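Long-range contacts in putative transcription regulator (Lactobacillus plantarum WCFS1, PDB 3COL), which is a putative transcription regulator of the tetR family, probably binding DNA through an N-terminal helix-turn-helix domain to control gene expression: residues A18-I22 against K35-V40; P28-T33 against N53-I58; V61-T66 against I109-K114; Y92-V96 against M156-F160. All coordinates share one frame; numbering follows the deposited sequence. Where two conformers were deposited one is given.

How the contacts relate
Two pairs of crossing closures, one after the other, build this helical chain. From the N terminus, contact 1 closes the turn between helices 11-26 and 33-40. Contact 2 then ties that same turn to the start of helix 54-67, so the two cross along the chain and touch in space, Ile22 meeting Gly30 and Val31. Both lie in the predicted DNA-binding domain. Contact 3 opens further along helix 54-67 and joins it to helix 106-117, touching contacts 1 and 2. Contact 4 crosses contact 3 in sequence, because helix 85-102 lies inside its loop, and joins that helix to helix 152-171 in the C-terminal core; its centre lies about 16 Å from that of contact 3, without touching.

Contact 1: A18-I22 against K35-V40; sequences AVAAI and KVAKRV
Ala18, Val19 and Ile22 supply one half of an apolar seam whose other half is Val36 and Val40. The methyl of Ala18 sits 3.6 Å from Val40 CG2; the backbones come nearest between Ala18 and Val36. Val36 CG2 is shared, with Val19 CG2 at 3.6 Å and Ile22 CD1 at 3.7 Å; the isoleucine meets it at about a right angle. Ile22 CG1 stands beside the backbone N (chi1 -66°), and the onward extension of the chain carries CD1 into the seam. Such packing is a feature of the tetR-family type of DNA-binding domain, in which helix 11-26 backs the helix-turn-helix and helix 33-40 is the first helix of that motif; the axes of 18-22 and 35-40 cross at 113°. Replacing Ile22 with an alanine would probably open a gap beside Val36 CG2 and leave the Arg39 chain freer to shift. A second kind of contact sets aliphatic groups against charged chains. Arg39 runs past Ile22 in the opposite direction, its NE 3.3 Å from Ile22 CG1, and one guanidinium face lies over Ala21 CB. Lys35 rests its CD 4.1 Å from Ile22 CD1 while its amine goes on to a salt bridge with Glu26.

Contact 2: P28-T33 against N53-I58; sequences PAGVST and NKQALI
Lys54 departs from its helix with CG anti to the backbone N (chi1 157°) and runs fully extended beyond it, which lays the whole chain along the turn formed by Pro28 to Val31. Its methylenes pass the backbone carbonyls: CD is 3.2 Å from Val31 O, and CE is 3.6 Å from Pro28 O. At the end, NZ donates a rather long hydrogen bond to Ala29 O, 3.3 Å, approaching from the flank of the carbonyl (C=O...donor angle 110°) and tilted 34° out of its plane. Pro28 O also accepts from Val31 N, closing the short 3-10 turn. The turn leads into the first helix of the helix-turn-helix, and the partner is the start of helix 54-67, which follows the motif in tetR-family regulators. Both helices open with a side-chain N-cap: Ser32 OG accepts from Lys35 N, and Asn53 OD1 takes a nearly straight bond, 3.0 Å, from Ala56 N. Beside the lysine, side chains pack: Val31 CG1 faces Leu57 CD1 at 4.0 Å, and Val31 CB lies 4.2 Å from Ile58 CG1. Thr33 sets a polar atom, OG1, against the same leucine methyl, CD1 of Leu57, at 3.8 Å. Leu57 continues onto Ile15 and Val19 of helix 11-26, whereas Ala29 packs on Glu26 of the second subunit.

Contact 3: V61-T66 against I109-K114; sequences VYARET and IIQQIK
Tyr62, Ile110 and Ile113 account for most of this contact, which joins helix 54-67, the helix that follows the DNA-binding motif in tetR-family regulators, to helix 106-117 of the C-terminal region. The short segments run at 139° to each other, nearer antiparallel than perpendicular, with axes 9.7 Å apart at closest approach. In several tetR-family relatives a shift of the corresponding linking helix is thought to pass ligand binding on to the DNA-binding domain; whether that holds here is not established. A chi1 of -170° turns the Tyr62 ring away from its own backbone N and lays it across helix 106-117. One side of the ring meets two isoleucines obliquely: CE1 lies 3.8 Å from Ile110 CG2, and CD1 is equally close to Ile113 CG2. Ile113 also brings CD1 up to the Tyr62 backbone, 3.8 Å from its N. Ile110 uses its other branch on the next turn, with CG1 3.6 Å from Glu65 CB and CD1 against Thr66 CG2, so it fills the groove between these residues and Tyr62. Deeper in, Val61 CG1 and Glu65 CG both rest on Ile109 CG2. The buried carboxylate of Glu65 is not left without partners: OE2 forms a salt bridge with Arg64 NE, 3.0 Å, and OE1 is held by Ser106 and Arg68. Gln111, on the same helix 106-117, packs on Ala115 of the second subunit. Over one face of the Tyr62 ring, toward its rim, stands Thr66 CG2, 3.8 Å above the plane, while the Tyr62 OH lies 3.2 Å from Lys114 CE.

Contact 4: Y92-V96 against M156-F160; sequences YVQQV and MGVVF
The helical C-terminal core, which in tetR-family relatives carries the ligand pocket and the dimer interface, includes this contact between helices 85-102 and 152-171, in which Tyr92 and Phe160 meet with valines beside them. The segments run at 42° to each other, 11.0 Å apart at their axes. The two aromatic side chains meet at about a right angle: Tyr92 OH comes up to the edge of the Phe160 ring, near its plane and 3.0 Å from CE2. Val96 serves both rings. With chi1 near 180° (178°), its CG1 is held over one face of Phe160 in a CH-pi contact, 4.0 Å from the centroid, while CG2 stands 3.5 Å above the Tyr92 ring plane, toward the rim of the ring. Exchanging Phe160 for an alanine would probably leave Val96 CG1 without the face it rests on and the Tyr92 hydroxyl without its neighbouring edge. Next along, Val93 CG2 and Val159 CG2 touch at 4.0 Å. In one of its two conformers, so with some doubt, the selenium of selenomethionine Met156 makes an oblique Met-aromatic contact 5.5 Å from the Tyr92 centroid. Around this core, Val93 and Val159 lean on Phe186 and Ile189 of helix 182-193, Tyr92 and Met156 on Val134 of helix 133-143, and Val158, on helix 152-171, packs against Val158 of the second subunit.

Contact 1: A18-I22 against K35-V40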
loop_
_atom_site.group_PDB
_atom_site.type_symbol
_atom_site.label_atom_id
_atom_site.label_comp_id
_atom_site.label_asym_id
_atom_site.label_seq_id
_atom_site.Cartn_x
_atom_site.Cartn_y
_atom_site.Cartn_z
ATOM N N ALA A 18 -7.508 18.519 11.366
ATOM C CA ALA A 18 -6.200 19.183 11.159
ATOM C C ALA A 18 -4.998 18.196 11.109
ATOM O O ALA A 18 -4.161 18.280 10.220
ATOM C CB ALA A 18 -5.981 20.205 12.232
ATOM N N VAL A 19 -4.927 17.264 12.065
ATOM C CA VAL A 19 -3.906 16.193 12.067
ATOM C C VAL A 19 -3.970 15.401 10.764
ATOM O O VAL A 19 -2.939 15.110 10.174
ATOM C CB VAL A 19 -4.077 15.222 13.293
ATOM C CG1 VAL A 19 -3.096 14.018 13.241
ATOM C CG2 VAL A 19 -3.904 15.990 14.622
ATOM N N ALA A 20 -5.181 15.042 10.322
ATOM C CA ALA A 20 -5.343 14.202 9.159
ATOM C C ALA A 20 -4.837 14.913 7.890
ATOM O O ALA A 20 -4.186 14.286 7.036
ATOM C CB ALA A 20 -6.798 13.747 9.028
ATOM N N ALA A 21 -5.115 16.217 7.784
ATOM C CA ALA A 21 -4.602 17.049 6.682
ATOM C C ALA A 21 -3.086 17.121 6.636
ATOM O O ALA A 21 -2.488 17.021 5.582
ATOM C CB ALA A 21 -5.207 18.481 6.740
ATOM N N ILE A 22 -2.468 17.341 7.788
ATOM C CA ILE A 22 -1.000 17.361 7.899
ATOM C C ILE A 22 -0.388 16.011 7.482
ATOM O O ILE A 22 0.575 15.953 6.694
ATOM C CB ILE A 22 -0.547 17.735 9.352
ATOM C CG1 ILE A 22 -0.946 19.179 9.688
ATOM C CG2 ILE A 22 0.973 17.529 9.517
ATOM C CD1 ILE A 22 -0.876 19.501 11.205
ATOM N N LYS A 35 1.696 23.183 14.900
ATOM C CA LYS A 35 1.137 23.169 13.549
ATOM C C LYS A 35 -0.380 22.891 13.599
ATOM O O LYS A 35 -1.175 23.522 12.875
ATOM C CB LYS A 35 1.868 22.105 12.726
ATOM C CG LYS A 35 2.077 22.456 11.266
ATOM C CD LYS A 35 2.708 21.276 10.502
ATOM C CE LYS A 35 4.234 21.351 10.542
ATOM N NZ LYS A 35 4.828 20.281 9.669
ATOM N N VAL A 36 -0.792 21.966 14.453
ATOM C CA VAL A 36 -2.218 21.610 14.563
ATOM C C VAL A 36 -3.007 22.820 15.056
ATOM O O VAL A 36 -4.042 23.172 14.490
ATOM C CB VAL A 36 -2.431 20.326 15.473
ATOM C CG1 VAL A 36 -3.888 20.203 16.007
ATOM C CG2 VAL A 36 -2.031 19.095 14.721
ATOM N N ALA A 37 -2.493 23.478 16.090
ATOM C CA ALA A 37 -3.130 24.639 16.674
ATOM C C ALA A 37 -3.275 25.775 15.662
ATOM O O ALA A 37 -4.310 26.422 15.629
ATOM C CB ALA A 37 -2.362 25.103 17.915
ATOM N N LYS A 38 -2.233 26.017 14.854
ATOM C CA LYS A 38 -2.262 27.050 13.820
ATOM C C LYS A 38 -3.336 26.761 12.755
ATOM O O LYS A 38 -4.087 27.646 12.361
ATOM C CB LYS A 38 -0.870 27.217 13.179
ATOM N N ARG A 39 -3.437 25.504 12.336
ATOM C CA ARG A 39 -4.479 25.089 11.407
ATOM C C ARG A 39 -5.917 25.278 11.926
ATOM O O ARG A 39 -6.792 25.742 11.185
ATOM C CB ARG A 39 -4.273 23.634 10.997
ATOM C CG ARG A 39 -3.342 23.473 9.818
ATOM C CD ARG A 39 -3.175 21.997 9.488
ATOM N NE ARG A 39 -2.393 21.809 8.269
ATOM C CZ ARG A 39 -2.896 21.757 7.041
ATOM N NH1 ARG A 39 -4.205 21.896 6.825
ATOM N NH2 ARG A 39 -2.071 21.564 6.025
ATOM N N VAL A 40 -6.147 24.912 13.183
ATOM C CA VAL A 40 -7.469 25.002 13.788
ATOM C C VAL A 40 -7.796 26.454 14.139
ATOM O O VAL A 40 -8.959 26.835 14.124
ATOM C CB VAL A 40 -7.630 24.046 15.013
ATOM C CG1 VAL A 40 -9.016 24.170 15.637
ATOM C CG2 VAL A 40 -7.425 22.597 14.578
#

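Contact 2: P28-T33 against N53-I58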
loop_
_atom_site.group_PDB
_atom_site.type_symbol
_atom_site.label_atom_id
_atom_site.label_comp_id
_atom_site.label_asym_id
_atom_site.label_seq_id
_atom_site.Cartn_x
_atom_site.Cartn_y
_atom_site.Cartn_z
ATOM N N PRO A 28 3.087 11.505 8.893
ATOM C CA PRO A 28 2.926 11.582 10.337
ATOM C C PRO A 28 4.042 12.372 11.029
ATOM O O PRO A 28 3.790 13.060 11.994
ATOM C CB PRO A 28 2.948 10.109 10.767
ATOM C CG PRO A 28 2.608 9.361 9.575
ATOM C CD PRO A 28 3.194 10.111 8.438
ATOM N N ALA A 29 5.253 12.307 10.492
ATOM C CA ALA A 29 6.381 13.081 11.017
ATOM C C ALA A 29 6.133 14.601 10.991
ATOM O O ALA A 29 6.703 15.334 11.795
ATOM C CB ALA A 29 7.666 12.710 10.282
ATOM N N GLY A 30 5.264 15.065 10.097
ATOM C CA GLY A 30 4.953 16.485 10.011
ATOM C C GLY A 30 4.018 16.992 11.106
ATOM O O GLY A 30 3.884 18.191 11.287
ATOM N N VAL A 31 3.357 16.095 11.832
ATOM C CA VAL A 31 2.421 16.507 12.886
ATOM C C VAL A 31 3.147 17.136 14.109
ATOM O O VAL A 31 4.137 16.584 14.595
ATOM C CB VAL A 31 1.518 15.319 13.328
ATOM C CG1 VAL A 31 0.625 15.685 14.521
ATOM C CG2 VAL A 31 0.646 14.812 12.145
ATOM N N SER A 32 2.668 18.297 14.570
ATOM C CA SER A 32 3.104 18.883 15.834
ATOM C C SER A 32 1.911 19.594 16.453
ATOM O O SER A 32 0.991 19.992 15.747
ATOM C CB SER A 32 4.275 19.840 15.621
ATOM O OG SER A 32 3.838 21.103 15.128
ATOM N N THR A 33 1.894 19.718 17.763
ATOM C CA THR A 33 0.829 20.472 18.445
ATOM C C THR A 33 0.762 21.923 17.918
ATOM O O THR A 33 -0.334 22.463 17.686
ATOM C CB THR A 33 1.038 20.438 19.971
ATOM O OG1 THR A 33 1.035 19.059 20.401
ATOM C CG2 THR A 33 -0.076 21.217 20.721
ATOM N N ASN A 53 0.291 15.134 23.553
ATOM C CA ASN A 53 1.495 15.289 22.694
ATOM C C ASN A 53 1.240 14.855 21.265
ATOM O O ASN A 53 0.142 14.411 20.960
ATOM C CB ASN A 53 2.708 14.553 23.310
ATOM C CG ASN A 53 2.475 13.042 23.530
ATOM O OD1 ASN A 53 1.628 12.421 22.884
ATOM N ND2 ASN A 53 3.244 12.452 24.453
ATOM N N LYS A 54 2.252 14.977 20.408
ATOM C CA LYS A 54 2.172 14.643 18.989
ATOM C C LYS A 54 1.699 13.195 18.797
ATOM O O LYS A 54 0.800 12.957 18.014
ATOM C CB LYS A 54 3.536 14.895 18.312
ATOM C CG LYS A 54 3.794 14.119 17.037
ATOM C CD LYS A 54 5.259 14.263 16.570
ATOM C CE LYS A 54 5.482 13.644 15.153
ATOM N NZ LYS A 54 6.958 13.847 14.703
ATOM N N GLN A 55 2.273 12.240 19.527
ATOM C CA GLN A 55 1.831 10.830 19.435
ATOM C C GLN A 55 0.337 10.634 19.730
ATOM O O GLN A 55 -0.323 9.907 19.029
ATOM C CB GLN A 55 2.652 9.891 20.350
ATOM C CG GLN A 55 2.488 8.404 19.987
ATOM C CD GLN A 55 2.936 8.105 18.538
ATOM O OE1 GLN A 55 4.049 8.479 18.135
ATOM N NE2 GLN A 55 2.073 7.455 17.756
ATOM N N ALA A 56 -0.169 11.261 20.790
ATOM C CA ALA A 56 -1.602 11.229 21.097
ATOM C C ALA A 56 -2.457 11.779 19.928
ATOM O O ALA A 56 -3.533 11.247 19.641
ATOM C CB ALA A 56 -1.896 11.980 22.416
ATOM N N LEU A 57 -1.985 12.833 19.264
ATOM C CA LEU A 57 -2.705 13.404 18.097
ATOM C C LEU A 57 -2.824 12.362 16.950
ATOM O O LEU A 57 -3.897 12.153 16.399
ATOM C CB LEU A 57 -2.011 14.659 17.559
ATOM C CG LEU A 57 -2.013 15.905 18.446
ATOM C CD1 LEU A 57 -0.989 16.944 17.972
ATOM C CD2 LEU A 57 -3.433 16.518 18.518
ATOM N N ILE A 58 -1.710 11.715 16.639
ATOM C CA ILE A 58 -1.623 10.685 15.588
ATOM C C ILE A 58 -2.491 9.449 15.956
ATOM O O ILE A 58 -3.252 8.931 15.111
ATOM C CB ILE A 58 -0.128 10.273 15.377
ATOM C CG1 ILE A 58 0.674 11.426 14.709
ATOM C CG2 ILE A 58 -0.012 8.979 14.562
ATOM C CD1 ILE A 58 2.238 11.322 14.930
#

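Contact 3: V61-T66 against I109-K114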
loop_
_atom_site.group_PDB
_atom_site.type_symbol
_atom_site.label_atom_id
_atom_site.label_comp_id
_atom_site.label_asym_id
_atom_site.label_seq_id
_atom_site.Cartn_x
_atom_site.Cartn_y
_atom_site.Cartn_z
ATOM N N VAL A 61 -6.251 10.047 15.418
ATOM C CA VAL A 61 -6.632 9.935 14.017
ATOM C C VAL A 61 -6.550 8.482 13.507
ATOM O O VAL A 61 -7.421 8.034 12.743
ATOM C CB VAL A 61 -5.816 10.900 13.114
ATOM C CG1 VAL A 61 -6.119 10.637 11.635
ATOM C CG2 VAL A 61 -6.118 12.374 13.521
ATOM N N TYR A 62 -5.514 7.758 13.907
ATOM C CA TYR A 62 -5.454 6.311 13.583
ATOM C C TYR A 62 -6.741 5.576 14.019
ATOM O O TYR A 62 -7.377 4.902 13.192
ATOM C CB TYR A 62 -4.211 5.633 14.157
ATOM C CG TYR A 62 -4.023 4.197 13.623
ATOM C CD1 TYR A 62 -3.622 3.974 12.320
ATOM C CD2 TYR A 62 -4.286 3.088 14.436
ATOM C CE1 TYR A 62 -3.471 2.694 11.827
ATOM C CE2 TYR A 62 -4.146 1.800 13.955
ATOM C CZ TYR A 62 -3.738 1.613 12.649
ATOM O OH TYR A 62 -3.591 0.329 12.163
ATOM N N ALA A 63 -7.136 5.735 15.292
ATOM C CA ALA A 63 -8.289 5.028 15.826
ATOM C C ALA A 63 -9.602 5.498 15.173
ATOM O O ALA A 63 -10.479 4.687 14.932
ATOM C CB ALA A 63 -8.358 5.154 17.359
ATOM N N ARG A 64 -9.725 6.802 14.894
ATOM C CA ARG A 64 -10.860 7.335 14.151
ATOM C C ARG A 64 -11.034 6.688 12.777
ATOM O O ARG A 64 -12.136 6.204 12.451
ATOM C CB ARG A 64 -10.741 8.849 13.954
ATOM C CG ARG A 64 -12.027 9.507 13.417
ATOM C CD ARG A 64 -11.845 10.982 13.145
ATOM N NE ARG A 64 -11.002 11.246 11.983
ATOM C CZ ARG A 64 -10.855 12.462 11.448
ATOM N NH1 ARG A 64 -11.501 13.504 11.980
ATOM N NH2 ARG A 64 -10.067 12.634 10.383
ATOM N N GLU A 65 -9.973 6.706 11.972
ATOM C CA GLU A 65 -10.036 6.084 10.647
ATOM C C GLU A 65 -10.358 4.582 10.709
ATOM O O GLU A 65 -11.293 4.136 10.054
ATOM C CB GLU A 65 -8.753 6.330 9.817
ATOM C CG GLU A 65 -8.492 7.833 9.510
ATOM C CD GLU A 65 -9.732 8.554 9.012
ATOM O OE1 GLU A 65 -10.309 8.123 7.975
ATOM O OE2 GLU A 65 -10.145 9.538 9.660
ATOM N N THR A 66 -9.600 3.817 11.500
ATOM C CA THR A 66 -9.820 2.368 11.585
ATOM C C THR A 66 -11.186 2.005 12.119
ATOM O O THR A 66 -11.823 1.084 11.624
ATOM C CB THR A 66 -8.721 1.638 12.376
ATOM O OG1 THR A 66 -8.628 2.174 13.695
ATOM C CG2 THR A 66 -7.418 1.787 11.674
ATOM N N ILE A 109 -4.508 7.509 4.895
ATOM C CA ILE A 109 -4.096 8.030 6.202
ATOM C C ILE A 109 -3.589 6.889 7.092
ATOM O O ILE A 109 -2.512 7.009 7.685
ATOM C CB ILE A 109 -5.260 8.776 6.897
ATOM C CG1 ILE A 109 -5.530 10.138 6.216
ATOM C CG2 ILE A 109 -4.999 8.963 8.428
ATOM C CD1 ILE A 109 -6.944 10.644 6.458
ATOM N N ILE A 110 -4.392 5.818 7.187
ATOM C CA ILE A 110 -4.071 4.598 7.953
ATOM C C ILE A 110 -2.719 4.041 7.506
ATOM O O ILE A 110 -1.849 3.769 8.325
ATOM C CB ILE A 110 -5.165 3.511 7.789
ATOM C CG1 ILE A 110 -6.482 3.934 8.481
ATOM C CG2 ILE A 110 -4.697 2.091 8.331
ATOM C CD1 ILE A 110 -7.688 3.118 8.062
ATOM N N GLN A 111 -2.563 3.870 6.192
ATOM C CA GLN A 111 -1.366 3.288 5.630
ATOM C C GLN A 111 -0.146 4.108 6.012
ATOM O O GLN A 111 0.906 3.555 6.403
ATOM C CB GLN A 111 -1.517 3.186 4.110
ATOM C CG GLN A 111 -0.200 2.902 3.390
ATOM C CD GLN A 111 -0.436 2.223 2.066
ATOM O OE1 GLN A 111 -0.771 2.875 1.064
ATOM N NE2 GLN A 111 -0.273 0.898 2.046
ATOM N N GLN A 112 -0.269 5.429 5.910
ATOM C CA GLN A 112 0.830 6.328 6.276
ATOM C C GLN A 112 1.220 6.218 7.744
ATOM O O GLN A 112 2.409 6.178 8.067
ATOM C CB GLN A 112 0.474 7.787 5.969
ATOM C CG GLN A 112 0.944 8.281 4.615
ATOM C CD GLN A 112 0.380 9.641 4.273
ATOM O OE1 GLN A 112 -0.839 9.837 4.269
ATOM N NE2 GLN A 112 1.256 10.585 3.958
ATOM N N ILE A 113 0.223 6.204 8.626
ATOM C CA ILE A 113 0.478 6.071 10.070
ATOM C C ILE A 113 1.135 4.710 10.349
ATOM O O ILE A 113 2.140 4.643 11.046
ATOM C CB ILE A 113 -0.799 6.253 10.918
ATOM C CG1 ILE A 113 -1.355 7.668 10.712
ATOM C CG2 ILE A 113 -0.475 6.014 12.400
ATOM C CD1 ILE A 113 -2.662 7.944 11.421
ATOM N N LYS A 114 0.574 3.644 9.777
ATOM C CA LYS A 114 1.156 2.308 9.898
ATOM C C LYS A 114 2.617 2.218 9.429
ATOM O O LYS A 114 3.465 1.627 10.114
ATOM C CB LYS A 114 0.278 1.290 9.178
ATOM C CG LYS A 114 -0.765 0.681 10.070
ATOM C CD LYS A 114 -1.630 -0.303 9.309
ATOM C CE LYS A 114 -1.932 -1.534 10.196
ATOM N NZ LYS A 114 -3.115 -2.400 9.764
#

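Contact 4: Y92-V96 against M156-F160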
loop_
_atom_site.group_PDB
_atom_site.type_symbol
_atom_site.label_atom_id
_atom_site.label_comp_id
_atom_site.label_asym_id
_atom_site.label_seq_id
_atom_site.Cartn_x
_atom_site.Cartn_y
_atom_site.Cartn_z
ATOM N N TYR A 92 -17.527 -8.809 4.489
ATOM C CA TYR A 92 -16.410 -7.994 4.975
ATOM C C TYR A 92 -15.777 -7.137 3.882
ATOM O O TYR A 92 -15.599 -5.939 4.047
ATOM C CB TYR A 92 -15.353 -8.875 5.663
ATOM C CG TYR A 92 -14.103 -8.115 6.030
ATOM C CD1 TYR A 92 -14.150 -7.045 6.916
ATOM C CD2 TYR A 92 -12.892 -8.444 5.455
ATOM C CE1 TYR A 92 -12.991 -6.338 7.230
ATOM C CE2 TYR A 92 -11.753 -7.745 5.746
ATOM C CZ TYR A 92 -11.815 -6.695 6.628
ATOM O OH TYR A 92 -10.651 -6.020 6.930
ATOM N N VAL A 93 -15.397 -7.766 2.777
ATOM C CA VAL A 93 -14.713 -7.072 1.728
ATOM C C VAL A 93 -15.649 -6.040 1.090
ATOM O O VAL A 93 -15.212 -4.973 0.690
ATOM C CB VAL A 93 -14.150 -8.056 0.667
ATOM C CG1 VAL A 93 -13.412 -7.287 -0.436
ATOM C CG2 VAL A 93 -13.189 -9.060 1.338
ATOM N N GLN A 94 -16.933 -6.358 0.988
ATOM C CA GLN A 94 -17.868 -5.393 0.418
ATOM C C GLN A 94 -18.001 -4.125 1.289
ATOM O O GLN A 94 -18.066 -3.005 0.763
ATOM C CB GLN A 94 -19.216 -6.039 0.138
ATOM C CG GLN A 94 -20.313 -5.062 -0.206
ATOM C CD GLN A 94 -21.230 -5.658 -1.196
ATOM O OE1 GLN A 94 -21.741 -6.772 -1.003
ATOM N NE2 GLN A 94 -21.428 -4.955 -2.302
ATOM N N GLN A 95 -18.032 -4.300 2.605
ATOM C CA GLN A 95 -17.975 -3.156 3.536
ATOM C C GLN A 95 -16.677 -2.312 3.409
ATOM O O GLN A 95 -16.736 -1.085 3.311
ATOM C CB GLN A 95 -18.179 -3.642 4.983
ATOM C CG GLN A 95 -18.218 -2.529 6.051
ATOM C CD GLN A 95 -19.135 -1.344 5.690
ATOM O OE1 GLN A 95 -20.217 -1.512 5.109
ATOM N NE2 GLN A 95 -18.698 -0.136 6.056
ATOM N N VAL A 96 -15.513 -2.952 3.397
ATOM C CA VAL A 96 -14.223 -2.202 3.218
ATOM C C VAL A 96 -14.281 -1.385 1.922
ATOM O O VAL A 96 -13.918 -0.219 1.889
ATOM C CB VAL A 96 -12.984 -3.152 3.235
ATOM C CG1 VAL A 96 -11.639 -2.360 2.992
ATOM C CG2 VAL A 96 -12.897 -3.948 4.515
HETATM N N MSE A 156 -5.347 -10.063 4.182
HETATM C CA MSE A 156 -5.627 -8.659 4.543
HETATM C C MSE A 156 -5.049 -7.690 3.515
HETATM O O MSE A 156 -5.715 -6.766 3.062
HETATM C CB MSE A 156 -5.024 -8.338 5.916
HETATM C CG MSE A 156 -5.787 -8.951 7.083
HETATM SE SE MSE A 156 -7.630 -8.315 7.076
HETATM C CE MSE A 156 -7.343 -6.478 7.710
ATOM N N GLY A 157 -3.795 -7.929 3.159
ATOM C CA GLY A 157 -3.026 -7.082 2.223
ATOM C C GLY A 157 -3.664 -6.968 0.849
ATOM O O GLY A 157 -3.778 -5.857 0.308
ATOM N N VAL A 158 -4.091 -8.092 0.275
ATOM C CA VAL A 158 -4.741 -8.073 -1.029
ATOM C C VAL A 158 -6.091 -7.316 -1.018
ATOM O O VAL A 158 -6.387 -6.557 -1.959
ATOM C CB VAL A 158 -4.860 -9.503 -1.679
ATOM C CG1 VAL A 158 -5.829 -10.424 -0.907
ATOM C CG2 VAL A 158 -5.365 -9.367 -3.100
ATOM N N VAL A 159 -6.885 -7.519 0.042
ATOM C CA VAL A 159 -8.116 -6.794 0.267
ATOM C C VAL A 159 -7.854 -5.294 0.326
ATOM O O VAL A 159 -8.460 -4.504 -0.406
ATOM C CB VAL A 159 -8.791 -7.253 1.587
ATOM C CG1 VAL A 159 -10.050 -6.332 1.957
ATOM C CG2 VAL A 159 -9.225 -8.678 1.462
ATOM N N PHE A 160 -6.984 -4.882 1.221
ATOM C CA PHE A 160 -6.793 -3.464 1.428
ATOM C C PHE A 160 -6.061 -2.770 0.309
ATOM O O PHE A 160 -6.433 -1.644 -0.080
ATOM C CB PHE A 160 -6.162 -3.197 2.811
ATOM C CG PHE A 160 -7.186 -3.234 3.901
ATOM C CD1 PHE A 160 -7.708 -2.062 4.414
ATOM C CD2 PHE A 160 -7.699 -4.463 4.355
ATOM C CE1 PHE A 160 -8.685 -2.108 5.397
ATOM C CE2 PHE A 160 -8.666 -4.513 5.311
ATOM C CZ PHE A 160 -9.177 -3.340 5.834
#